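Local coordinates for acyl-CoA dehydrogenase (Mycobacterium thermoresistibile, PDB 3PFD), which probably uses a bound flavin adenine dinucleotide to oxidise saturated acyl-CoA thioesters to their 2,3-dehydroacyl-CoA products in fatty acid metabolism, at residues R141-G144 and A148-R151; C168-G173 and T177-M182; A183-D188 and S195-H200. One frame throughout, in Å; residues are numbered along the deposited sequence.

Contact 1: residues R141-G144 and A148-R151; sequences REAG and ASMR. With FDA (dihydroflavine-adenine dinucleotide), chain B.
With its CG anti to the carbonyl carbon (chi1 -52°) and its chain bent again at chi2, E142 lays the CB and CG of its side chain against R151, whose own chain keeps CG anti to the carbonyl carbon and then turns at chi3. The result is that E142 CB lies over one face of the guanidinium, 3.8 Å from R151 NH2, while E142 CG stands 3.9 Å from the same nitrogen. The carboxylate and guanidinium planes are 27° apart, yet the charged ends do not join: E142 OE2 remains 5.1 Å from R151 NH2, so the evidence supports aliphatic packing on a guanidinium face with, at most, a diffuse electrostatic attraction. E142 OE2 makes a long, weak ion pair with R281 of the second subunit.

A143 provides the apolar part. Its methyl points at the other segment and meets the backbone at M150 N, at 3.6 Å, and the M150 side chain at CB, at 4.2 Å. S149 OG comes within 3.6 Å of A143 CB, but its hydrogen bond is made to D146 O, in the short connection between the two segments. No hydrogen bond crosses between 141-144 and 148-151. One residue on, G144 CA approaches O5' of the bound cofactor to 3.2 Å.

Both segments belong to the loop between strands 134-137 and 153-157 of the middle domain. Q283 of the second subunit bonds the backbone at E142 and G144, while R141 pairs with E212 and E224. Beyond A143, the M150 side chain packs on K167 of strand 160-171 and on M182 and V184 of strand 178-184.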
# COMPACT_ATOMS: atom_id res chain seq x y z
N ARG C 141 12.48 -21.96 -22.20
CA ARG C 141 11.05 -21.68 -22.26
C ARG C 141 10.33 -22.35 -21.10
O ARG C 141 9.44 -21.76 -20.50
CB ARG C 141 10.41 -22.10 -23.59
CG ARG C 141 10.73 -21.21 -24.76
CD ARG C 141 10.24 -19.74 -24.56
NE ARG C 141 10.82 -18.90 -25.60
CZ ARG C 141 10.83 -17.57 -25.62
NH1 ARG C 141 10.30 -16.86 -24.64
NH2 ARG C 141 11.41 -16.95 -26.65
N GLU C 142 10.74 -23.58 -20.78
CA GLU C 142 10.09 -24.34 -19.73
C GLU C 142 10.89 -24.36 -18.42
O GLU C 142 10.54 -25.06 -17.48
CB GLU C 142 9.76 -25.74 -20.23
CG GLU C 142 8.96 -25.74 -21.60
CD GLU C 142 7.60 -25.02 -21.51
OE1 GLU C 142 7.25 -24.24 -22.41
OE2 GLU C 142 6.87 -25.24 -20.51
N ALA C 143 11.93 -23.55 -18.34
CA ALA C 143 12.73 -23.46 -17.12
C ALA C 143 13.08 -22.02 -16.85
O ALA C 143 14.13 -21.53 -17.28
CB ALA C 143 14.00 -24.34 -17.22
N GLY C 144 12.17 -21.34 -16.16
CA GLY C 144 12.37 -19.95 -15.77
C GLY C 144 12.69 -19.90 -14.30
O GLY C 144 13.82 -20.14 -13.91
N ALA C 148 16.33 -25.29 -12.57
CA ALA C 148 16.93 -26.63 -12.45
C ALA C 148 16.24 -27.66 -13.35
O ALA C 148 16.74 -28.75 -13.51
CB ALA C 148 16.91 -27.10 -10.98
N SER C 149 15.09 -27.31 -13.93
CA SER C 149 14.40 -28.24 -14.83
C SER C 149 14.83 -28.04 -16.29
O SER C 149 14.18 -28.53 -17.21
CB SER C 149 12.88 -28.12 -14.67
OG SER C 149 12.40 -26.90 -15.18
N MET C 150 15.95 -27.34 -16.50
CA MET C 150 16.47 -27.03 -17.82
C MET C 150 16.78 -28.30 -18.62
O MET C 150 17.06 -29.35 -18.04
CB MET C 150 17.71 -26.16 -17.71
CG MET C 150 18.96 -26.93 -17.24
SD MET C 150 20.46 -25.93 -17.13
CE MET C 150 20.12 -24.91 -15.69
N ARG C 151 16.72 -28.20 -19.95
CA ARG C 151 16.83 -29.36 -20.84
C ARG C 151 18.09 -29.38 -21.72
O ARG C 151 18.51 -30.45 -22.16
CB ARG C 151 15.56 -29.51 -21.68
CG ARG C 151 14.37 -30.09 -20.90
CD ARG C 151 13.11 -30.13 -21.75
NE ARG C 151 11.88 -29.96 -20.97
CZ ARG C 151 10.70 -29.62 -21.49
NH1 ARG C 151 10.57 -29.41 -22.80
NH2 ARG C 151 9.64 -29.49 -20.69
PA FDA B . 7.68 -18.24 -14.47
O1A FDA B . 8.73 -18.95 -13.66
O2A FDA B . 6.74 -19.02 -15.36
O5B FDA B . 6.81 -17.36 -13.44
C5B FDA B . 5.45 -16.98 -13.69
C4B FDA B . 4.85 -16.40 -12.40
O4B FDA B . 4.75 -17.42 -11.39
C3B FDA B . 5.73 -15.31 -11.80
O3B FDA B . 4.87 -14.35 -11.17
C2B FDA B . 6.53 -16.04 -10.73
O2B FDA B . 6.96 -15.18 -9.67
C1B FDA B . 5.50 -17.04 -10.25
N9A FDA B . 6.11 -18.20 -9.57
C8A FDA B . 6.85 -19.17 -10.14
N7A FDA B . 7.22 -20.07 -9.19
C5A FDA B . 6.72 -19.65 -8.01
C6A FDA B . 6.78 -20.16 -6.70
N6A FDA B . 7.48 -21.31 -6.44
N1A FDA B . 6.15 -19.49 -5.70
C2A FDA B . 5.48 -18.35 -5.98
N3A FDA B . 5.39 -17.83 -7.23
C4A FDA B . 6.01 -18.46 -8.26
N1 FDA B . 17.50 -15.37 -18.11
C2 FDA B . 18.77 -15.72 -18.49
O2 FDA B . 19.17 -16.91 -18.42
N3 FDA B . 19.61 -14.78 -18.96
C4 FDA B . 19.23 -13.48 -19.05
O4 FDA B . 20.05 -12.67 -19.51
C4X FDA B . 17.94 -13.08 -18.65
N5 FDA B . 17.50 -11.83 -18.84
C5X FDA B . 16.18 -11.58 -18.97
C6 FDA B . 15.73 -10.44 -19.66
C7 FDA B . 14.35 -10.25 -19.86
C7M FDA B . 13.85 -9.02 -20.59
C8 FDA B . 13.43 -11.15 -19.35
C8M FDA B . 11.93 -10.96 -19.53
C9 FDA B . 13.88 -12.26 -18.66
C9A FDA B . 15.25 -12.49 -18.48
N10 FDA B . 15.70 -13.74 -18.01
C10 FDA B . 17.08 -14.06 -18.17
C1' FDA B . 14.74 -14.76 -17.59
C2' FDA B . 14.15 -14.46 -16.20
O2' FDA B . 15.10 -14.69 -15.13
C3' FDA B . 12.88 -15.27 -16.06
O3' FDA B . 11.85 -14.62 -16.83
C4' FDA B . 12.44 -15.41 -14.59
O4' FDA B . 13.34 -16.28 -13.88
C5' FDA B . 11.03 -15.97 -14.46
O5' FDA B . 10.89 -17.12 -15.31
P FDA B . 9.64 -17.19 -16.31
O1P FDA B . 9.67 -15.95 -17.17
O2P FDA B . 9.62 -18.55 -16.96
O3P FDA B . 8.36 -17.03 -15.34

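Contact 2: residues C168-G173 and T177-M182; sequences CWITNG and TWYTVM. With FDA (dihydroflavine-adenine dinucleotide), chain B.
A type II beta turn from I170 to G173 ends strand 160-171 in the beta-rich middle domain of the acyl-CoA dehydrogenase fold, and the same strand end lines the flavin pocket. The turn is closed by G173 N bonding to I170 O at 3.2 Å. Against it rests Y179 of strand 178-184, which belongs to a different sheet, so the contact bridges two sheets without a hydrogen bond between the segments. I170 CG2 and G173 CA both meet the tyrosine ring at its edge, near its plane; the first is 4.2 Å from Y179 CE2 and the second 3.7 Å from Y179 OH. The phenol oxygen bonds to G174 N, just past the turn, and this would limit the swing of the ring.

I170 CG1 is anti to the carbonyl carbon (chi1 -55°), carrying CD1 to the pyrimidine end of the flavin, 3.5 Å from N3, while CG2 is left for Y179. W169 sets CB 3.4 Å from flavin N10. T171 grips the cofactor twice: OG1 accepts from flavin N5 at 3.1 Å with an N-H...acceptor angle of 137°, and its backbone N donates to flavin O4 at 3.0 Å, with a nearly straight N-H...acceptor angle of 169°.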
# COMPACT_ATOMS: atom_id res chain seq x y z
N CYS C 168 16.63 -19.10 -23.81
CA CYS C 168 15.86 -17.91 -24.16
C CYS C 168 15.95 -16.87 -23.08
O CYS C 168 16.40 -17.16 -21.96
CB CYS C 168 14.40 -18.26 -24.46
SG CYS C 168 13.49 -18.84 -23.07
N TRP C 169 15.48 -15.67 -23.42
CA TRP C 169 15.55 -14.49 -22.56
C TRP C 169 16.96 -13.95 -22.35
O TRP C 169 17.21 -13.26 -21.35
CB TRP C 169 14.92 -14.74 -21.17
CG TRP C 169 13.51 -15.30 -21.14
CD1 TRP C 169 13.10 -16.48 -20.55
CD2 TRP C 169 12.32 -14.68 -21.66
NE1 TRP C 169 11.73 -16.63 -20.69
CE2 TRP C 169 11.24 -15.55 -21.38
CE3 TRP C 169 12.07 -13.49 -22.36
CZ2 TRP C 169 9.92 -15.26 -21.76
CZ3 TRP C 169 10.75 -13.19 -22.73
CH2 TRP C 169 9.70 -14.08 -22.43
N ILE C 170 17.87 -14.20 -23.30
CA ILE C 170 19.29 -13.90 -23.06
C ILE C 170 19.61 -12.45 -23.40
O ILE C 170 19.65 -12.04 -24.56
CB ILE C 170 20.24 -14.90 -23.80
CG1 ILE C 170 19.92 -16.36 -23.45
CG2 ILE C 170 21.74 -14.54 -23.55
CD1 ILE C 170 19.68 -16.65 -21.91
N THR C 171 19.84 -11.67 -22.35
CA THR C 171 20.15 -10.25 -22.46
C THR C 171 21.49 -10.10 -23.18
O THR C 171 22.44 -10.81 -22.85
CB THR C 171 20.25 -9.63 -21.06
OG1 THR C 171 18.97 -9.68 -20.45
CG2 THR C 171 20.72 -8.20 -21.10
N ASN C 172 21.55 -9.16 -24.13
CA ASN C 172 22.75 -8.87 -24.95
C ASN C 172 23.15 -10.00 -25.91
O ASN C 172 24.22 -9.95 -26.52
CB ASN C 172 23.93 -8.31 -24.13
CG ASN C 172 23.59 -6.95 -23.42
OD1 ASN C 172 22.74 -6.16 -23.90
ND2 ASN C 172 24.23 -6.69 -22.27
N GLY C 173 22.26 -10.99 -26.04
CA GLY C 173 22.40 -12.03 -27.07
C GLY C 173 22.68 -11.38 -28.41
O GLY C 173 22.06 -10.37 -28.76
N THR C 177 30.37 -11.71 -26.83
CA THR C 177 31.44 -12.57 -27.32
C THR C 177 31.48 -13.87 -26.50
O THR C 177 31.63 -14.96 -27.08
CB THR C 177 32.80 -11.83 -27.24
OG1 THR C 177 32.78 -10.69 -28.12
CG2 THR C 177 33.96 -12.74 -27.64
N TRP C 178 31.30 -13.75 -25.18
CA TRP C 178 31.40 -14.87 -24.25
C TRP C 178 30.08 -15.09 -23.54
O TRP C 178 29.40 -14.14 -23.15
CB TRP C 178 32.47 -14.61 -23.21
CG TRP C 178 33.89 -14.83 -23.69
CD1 TRP C 178 34.84 -13.87 -23.91
CD2 TRP C 178 34.52 -16.08 -23.95
NE1 TRP C 178 36.03 -14.46 -24.30
CE2 TRP C 178 35.85 -15.82 -24.33
CE3 TRP C 178 34.07 -17.41 -23.90
CZ2 TRP C 178 36.75 -16.84 -24.69
CZ3 TRP C 178 34.97 -18.42 -24.25
CH2 TRP C 178 36.29 -18.13 -24.63
N TYR C 179 29.73 -16.36 -23.35
CA TYR C 179 28.43 -16.74 -22.79
C TYR C 179 28.68 -17.79 -21.74
O TYR C 179 29.30 -18.81 -22.03
CB TYR C 179 27.51 -17.33 -23.87
CG TYR C 179 26.99 -16.36 -24.93
CD1 TYR C 179 27.82 -15.91 -25.97
CD2 TYR C 179 25.66 -15.94 -24.93
CE1 TYR C 179 27.35 -15.03 -26.95
CE2 TYR C 179 25.17 -15.05 -25.93
CZ TYR C 179 26.02 -14.62 -26.94
OH TYR C 179 25.56 -13.77 -27.93
N THR C 180 28.18 -17.56 -20.53
CA THR C 180 28.16 -18.58 -19.49
C THR C 180 26.87 -19.38 -19.67
O THR C 180 25.77 -18.88 -19.41
CB THR C 180 28.23 -17.92 -18.10
OG1 THR C 180 29.43 -17.15 -18.01
CG2 THR C 180 28.19 -18.94 -16.96
N VAL C 181 27.01 -20.62 -20.14
CA VAL C 181 25.85 -21.47 -20.42
C VAL C 181 25.75 -22.62 -19.41
O VAL C 181 26.75 -23.31 -19.13
CB VAL C 181 25.92 -22.05 -21.86
CG1 VAL C 181 24.65 -22.83 -22.18
CG2 VAL C 181 26.15 -20.95 -22.90
N MET C 182 24.56 -22.83 -18.84
CA MET C 182 24.35 -24.04 -18.04
C MET C 182 23.64 -25.09 -18.85
O MET C 182 22.71 -24.78 -19.60
CB MET C 182 23.56 -23.83 -16.75
CG MET C 182 23.55 -22.48 -16.14
SD MET C 182 25.13 -21.80 -15.65
CE MET C 182 25.13 -20.39 -16.71
PA FDA B . 7.68 -18.24 -14.47
O1A FDA B . 8.73 -18.95 -13.66
O2A FDA B . 6.74 -19.02 -15.36
O5B FDA B . 6.81 -17.36 -13.44
C5B FDA B . 5.45 -16.98 -13.69
C4B FDA B . 4.85 -16.40 -12.40
O4B FDA B . 4.75 -17.42 -11.39
C3B FDA B . 5.73 -15.31 -11.80
O3B FDA B . 4.87 -14.35 -11.17
C2B FDA B . 6.53 -16.04 -10.73
O2B FDA B . 6.96 -15.18 -9.67
C1B FDA B . 5.50 -17.04 -10.25
N9A FDA B . 6.11 -18.20 -9.57
C8A FDA B . 6.85 -19.17 -10.14
N7A FDA B . 7.22 -20.07 -9.19
C5A FDA B . 6.72 -19.65 -8.01
C6A FDA B . 6.78 -20.16 -6.70
N6A FDA B . 7.48 -21.31 -6.44
N1A FDA B . 6.15 -19.49 -5.70
C2A FDA B . 5.48 -18.35 -5.98
N3A FDA B . 5.39 -17.83 -7.23
C4A FDA B . 6.01 -18.46 -8.26
N1 FDA B . 17.50 -15.37 -18.11
C2 FDA B . 18.77 -15.72 -18.49
O2 FDA B . 19.17 -16.91 -18.42
N3 FDA B . 19.61 -14.78 -18.96
C4 FDA B . 19.23 -13.48 -19.05
O4 FDA B . 20.05 -12.67 -19.51
C4X FDA B . 17.94 -13.08 -18.65
N5 FDA B . 17.50 -11.83 -18.84
C5X FDA B . 16.18 -11.58 -18.97
C6 FDA B . 15.73 -10.44 -19.66
C7 FDA B . 14.35 -10.25 -19.86
C7M FDA B . 13.85 -9.02 -20.59
C8 FDA B . 13.43 -11.15 -19.35
C8M FDA B . 11.93 -10.96 -19.53
C9 FDA B . 13.88 -12.26 -18.66
C9A FDA B . 15.25 -12.49 -18.48
N10 FDA B . 15.70 -13.74 -18.01
C10 FDA B . 17.08 -14.06 -18.17
C1' FDA B . 14.74 -14.76 -17.59
C2' FDA B . 14.15 -14.46 -16.20
O2' FDA B . 15.10 -14.69 -15.13
C3' FDA B . 12.88 -15.27 -16.06
O3' FDA B . 11.85 -14.62 -16.83
C4' FDA B . 12.44 -15.41 -14.59
O4' FDA B . 13.34 -16.28 -13.88
C5' FDA B . 11.03 -15.97 -14.46
O5' FDA B . 10.89 -17.12 -15.31
P FDA B . 9.64 -17.19 -16.31
O1P FDA B . 9.67 -15.95 -17.17
O2P FDA B . 9.62 -18.55 -16.96
O3P FDA B . 8.36 -17.03 -15.34

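Contact 3: residues A183-D188 and S195-H200; sequences AVTDPD and SAFMVH
T185 and S195 meet through their hydroxyls, T185 OG1 lying 2.8 Å from S195 OG in a hydrogen bond that either could donate. This side-chain link stands beside the antiparallel, hydrogen-bonded pair of A183 and S195 in the hairpin of strands 178-184 and 194-200. Both backbone bonds of the pair are present: A183 N reaches S195 O at 3.0 Å, and S195 N reaches A183 O at 2.8 Å with an N-H...acceptor angle of 172°.

The close packing continues on the face that carries A183 and S195. T185 has OG1 between its backbone N and carbonyl carbon (chi1 44°), which places CG2 anti to the carbonyl carbon; from there the methyl lies 3.4 Å from S195 OG and meets the F197 ring at its edge, in the ring plane, 3.9 Å from CZ. A183 CB approaches the same ring obliquely, at 4.4 Å from F197 CE2. A154 of strand 153-157 touches A183, T185 and F197, and W161 packs edge-to-face with F197, so this side of the hairpin is covered by a neighbouring sheet.

Past the A183-S195 pair, T185 and D186 keep backbone bonds to G193, just ahead of strand 194-200; P187 and D188 touch nothing of 195-200 and are exposed. On this looser side D186 OD1 accepts from D188 N at 2.9 Å in an Asx turn, met on the anti side of the carboxylate and 30° out of its plane.

The two hydroxyls have further partners, since T185 OG1 also bonds to G193 O and S195 OG to G242 N. The hydroxyl pair is therefore the middle of a run of hydrogen bonds from G193 O to G242 N, which joins the loop before strand 194-200 to the chain after strand 237-238.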
# COMPACT_ATOMS: atom_id res chain seq x y z
N ALA C 183 24.06 -26.33 -18.67
CA ALA C 183 23.48 -27.46 -19.36
C ALA C 183 23.59 -28.70 -18.49
O ALA C 183 24.44 -28.76 -17.60
CB ALA C 183 24.15 -27.67 -20.71
N VAL C 184 22.70 -29.65 -18.71
CA VAL C 184 22.66 -30.91 -17.99
C VAL C 184 23.82 -31.81 -18.43
O VAL C 184 24.02 -32.05 -19.62
CB VAL C 184 21.33 -31.62 -18.24
CG1 VAL C 184 21.23 -32.93 -17.46
CG2 VAL C 184 20.17 -30.68 -17.87
N THR C 185 24.62 -32.24 -17.47
CA THR C 185 25.61 -33.29 -17.74
C THR C 185 25.09 -34.65 -17.27
O THR C 185 25.53 -35.68 -17.77
CB THR C 185 26.98 -32.96 -17.14
OG1 THR C 185 26.83 -32.47 -15.80
CG2 THR C 185 27.68 -31.90 -18.01
N ASP C 186 24.15 -34.65 -16.33
CA ASP C 186 23.52 -35.90 -15.88
C ASP C 186 22.08 -35.69 -15.43
O ASP C 186 21.82 -35.19 -14.32
CB ASP C 186 24.35 -36.59 -14.79
CG ASP C 186 23.90 -38.03 -14.54
OD1 ASP C 186 22.73 -38.36 -14.84
OD2 ASP C 186 24.70 -38.81 -14.02
N PRO C 187 21.13 -36.09 -16.31
CA PRO C 187 19.69 -35.97 -16.11
C PRO C 187 19.21 -36.63 -14.82
O PRO C 187 18.24 -36.17 -14.23
CB PRO C 187 19.11 -36.72 -17.32
CG PRO C 187 20.16 -36.58 -18.38
CD PRO C 187 21.47 -36.57 -17.67
N ASP C 188 19.91 -37.68 -14.41
CA ASP C 188 19.66 -38.44 -13.19
C ASP C 188 20.00 -37.72 -11.89
O ASP C 188 19.53 -38.12 -10.84
CB ASP C 188 20.53 -39.70 -13.19
CG ASP C 188 19.77 -40.94 -13.56
OD1 ASP C 188 19.92 -41.94 -12.84
OD2 ASP C 188 19.03 -40.93 -14.57
N SER C 195 25.94 -28.57 -15.21
CA SER C 195 27.25 -27.95 -15.28
C SER C 195 27.23 -26.58 -15.98
O SER C 195 26.24 -26.21 -16.62
CB SER C 195 28.27 -28.90 -15.93
OG SER C 195 28.30 -30.12 -15.23
N ALA C 196 28.32 -25.84 -15.84
CA ALA C 196 28.43 -24.51 -16.43
C ALA C 196 29.67 -24.42 -17.32
O ALA C 196 30.75 -24.91 -16.95
CB ALA C 196 28.47 -23.45 -15.33
N PHE C 197 29.50 -23.80 -18.50
CA PHE C 197 30.54 -23.71 -19.52
C PHE C 197 30.67 -22.32 -20.12
O PHE C 197 29.67 -21.58 -20.26
CB PHE C 197 30.25 -24.67 -20.68
CG PHE C 197 29.96 -26.08 -20.25
CD1 PHE C 197 30.98 -27.04 -20.21
CD2 PHE C 197 28.66 -26.47 -19.90
CE1 PHE C 197 30.71 -28.36 -19.82
CE2 PHE C 197 28.37 -27.78 -19.49
CZ PHE C 197 29.39 -28.73 -19.45
N MET C 198 31.89 -21.96 -20.51
CA MET C 198 32.11 -20.72 -21.26
C MET C 198 32.07 -21.04 -22.74
O MET C 198 32.86 -21.85 -23.25
CB MET C 198 33.46 -20.08 -20.92
CG MET C 198 33.58 -19.58 -19.49
SD MET C 198 32.25 -18.51 -18.89
CE MET C 198 32.25 -17.15 -20.08
N VAL C 199 31.11 -20.41 -23.43
CA VAL C 199 30.92 -20.59 -24.85
C VAL C 199 31.24 -19.26 -25.55
O VAL C 199 30.87 -18.18 -25.08
CB VAL C 199 29.46 -21.05 -25.18
CG1 VAL C 199 29.23 -21.10 -26.71
CG2 VAL C 199 29.12 -22.43 -24.53
N HIS C 200 31.93 -19.38 -26.69
CA HIS C 200 32.36 -18.24 -27.49
C HIS C 200 31.49 -18.09 -28.73
O HIS C 200 31.03 -19.09 -29.29
CB HIS C 200 33.84 -18.41 -27.87
CG HIS C 200 34.46 -17.20 -28.50
ND1 HIS C 200 34.32 -16.90 -29.83
CD2 HIS C 200 35.25 -16.23 -27.97
CE1 HIS C 200 34.99 -15.79 -30.11
NE2 HIS C 200 35.56 -15.36 -29.00

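All three contacts lie in the middle domain and follow one another along the chain. Contacts 1 and 2 both touch the flavin cofactor, the first near its phosphates and the second at the isoalloxazine ring; their centres are 15 Å apart, and R141 NH1 packs 3.3 Å from W169 CZ2. Contact 3 is further from the pocket, with the A183 side chain about 12 Å from the cofactor. It shares strand 178-184 with contact 2, and Y179 N to V199 O, at 2.8 Å, is a probable hydrogen bond joining them. M150 connects contact 1 to both others: its SD approaches M182 O, and its O lies 3.4 Å from V184 CG2.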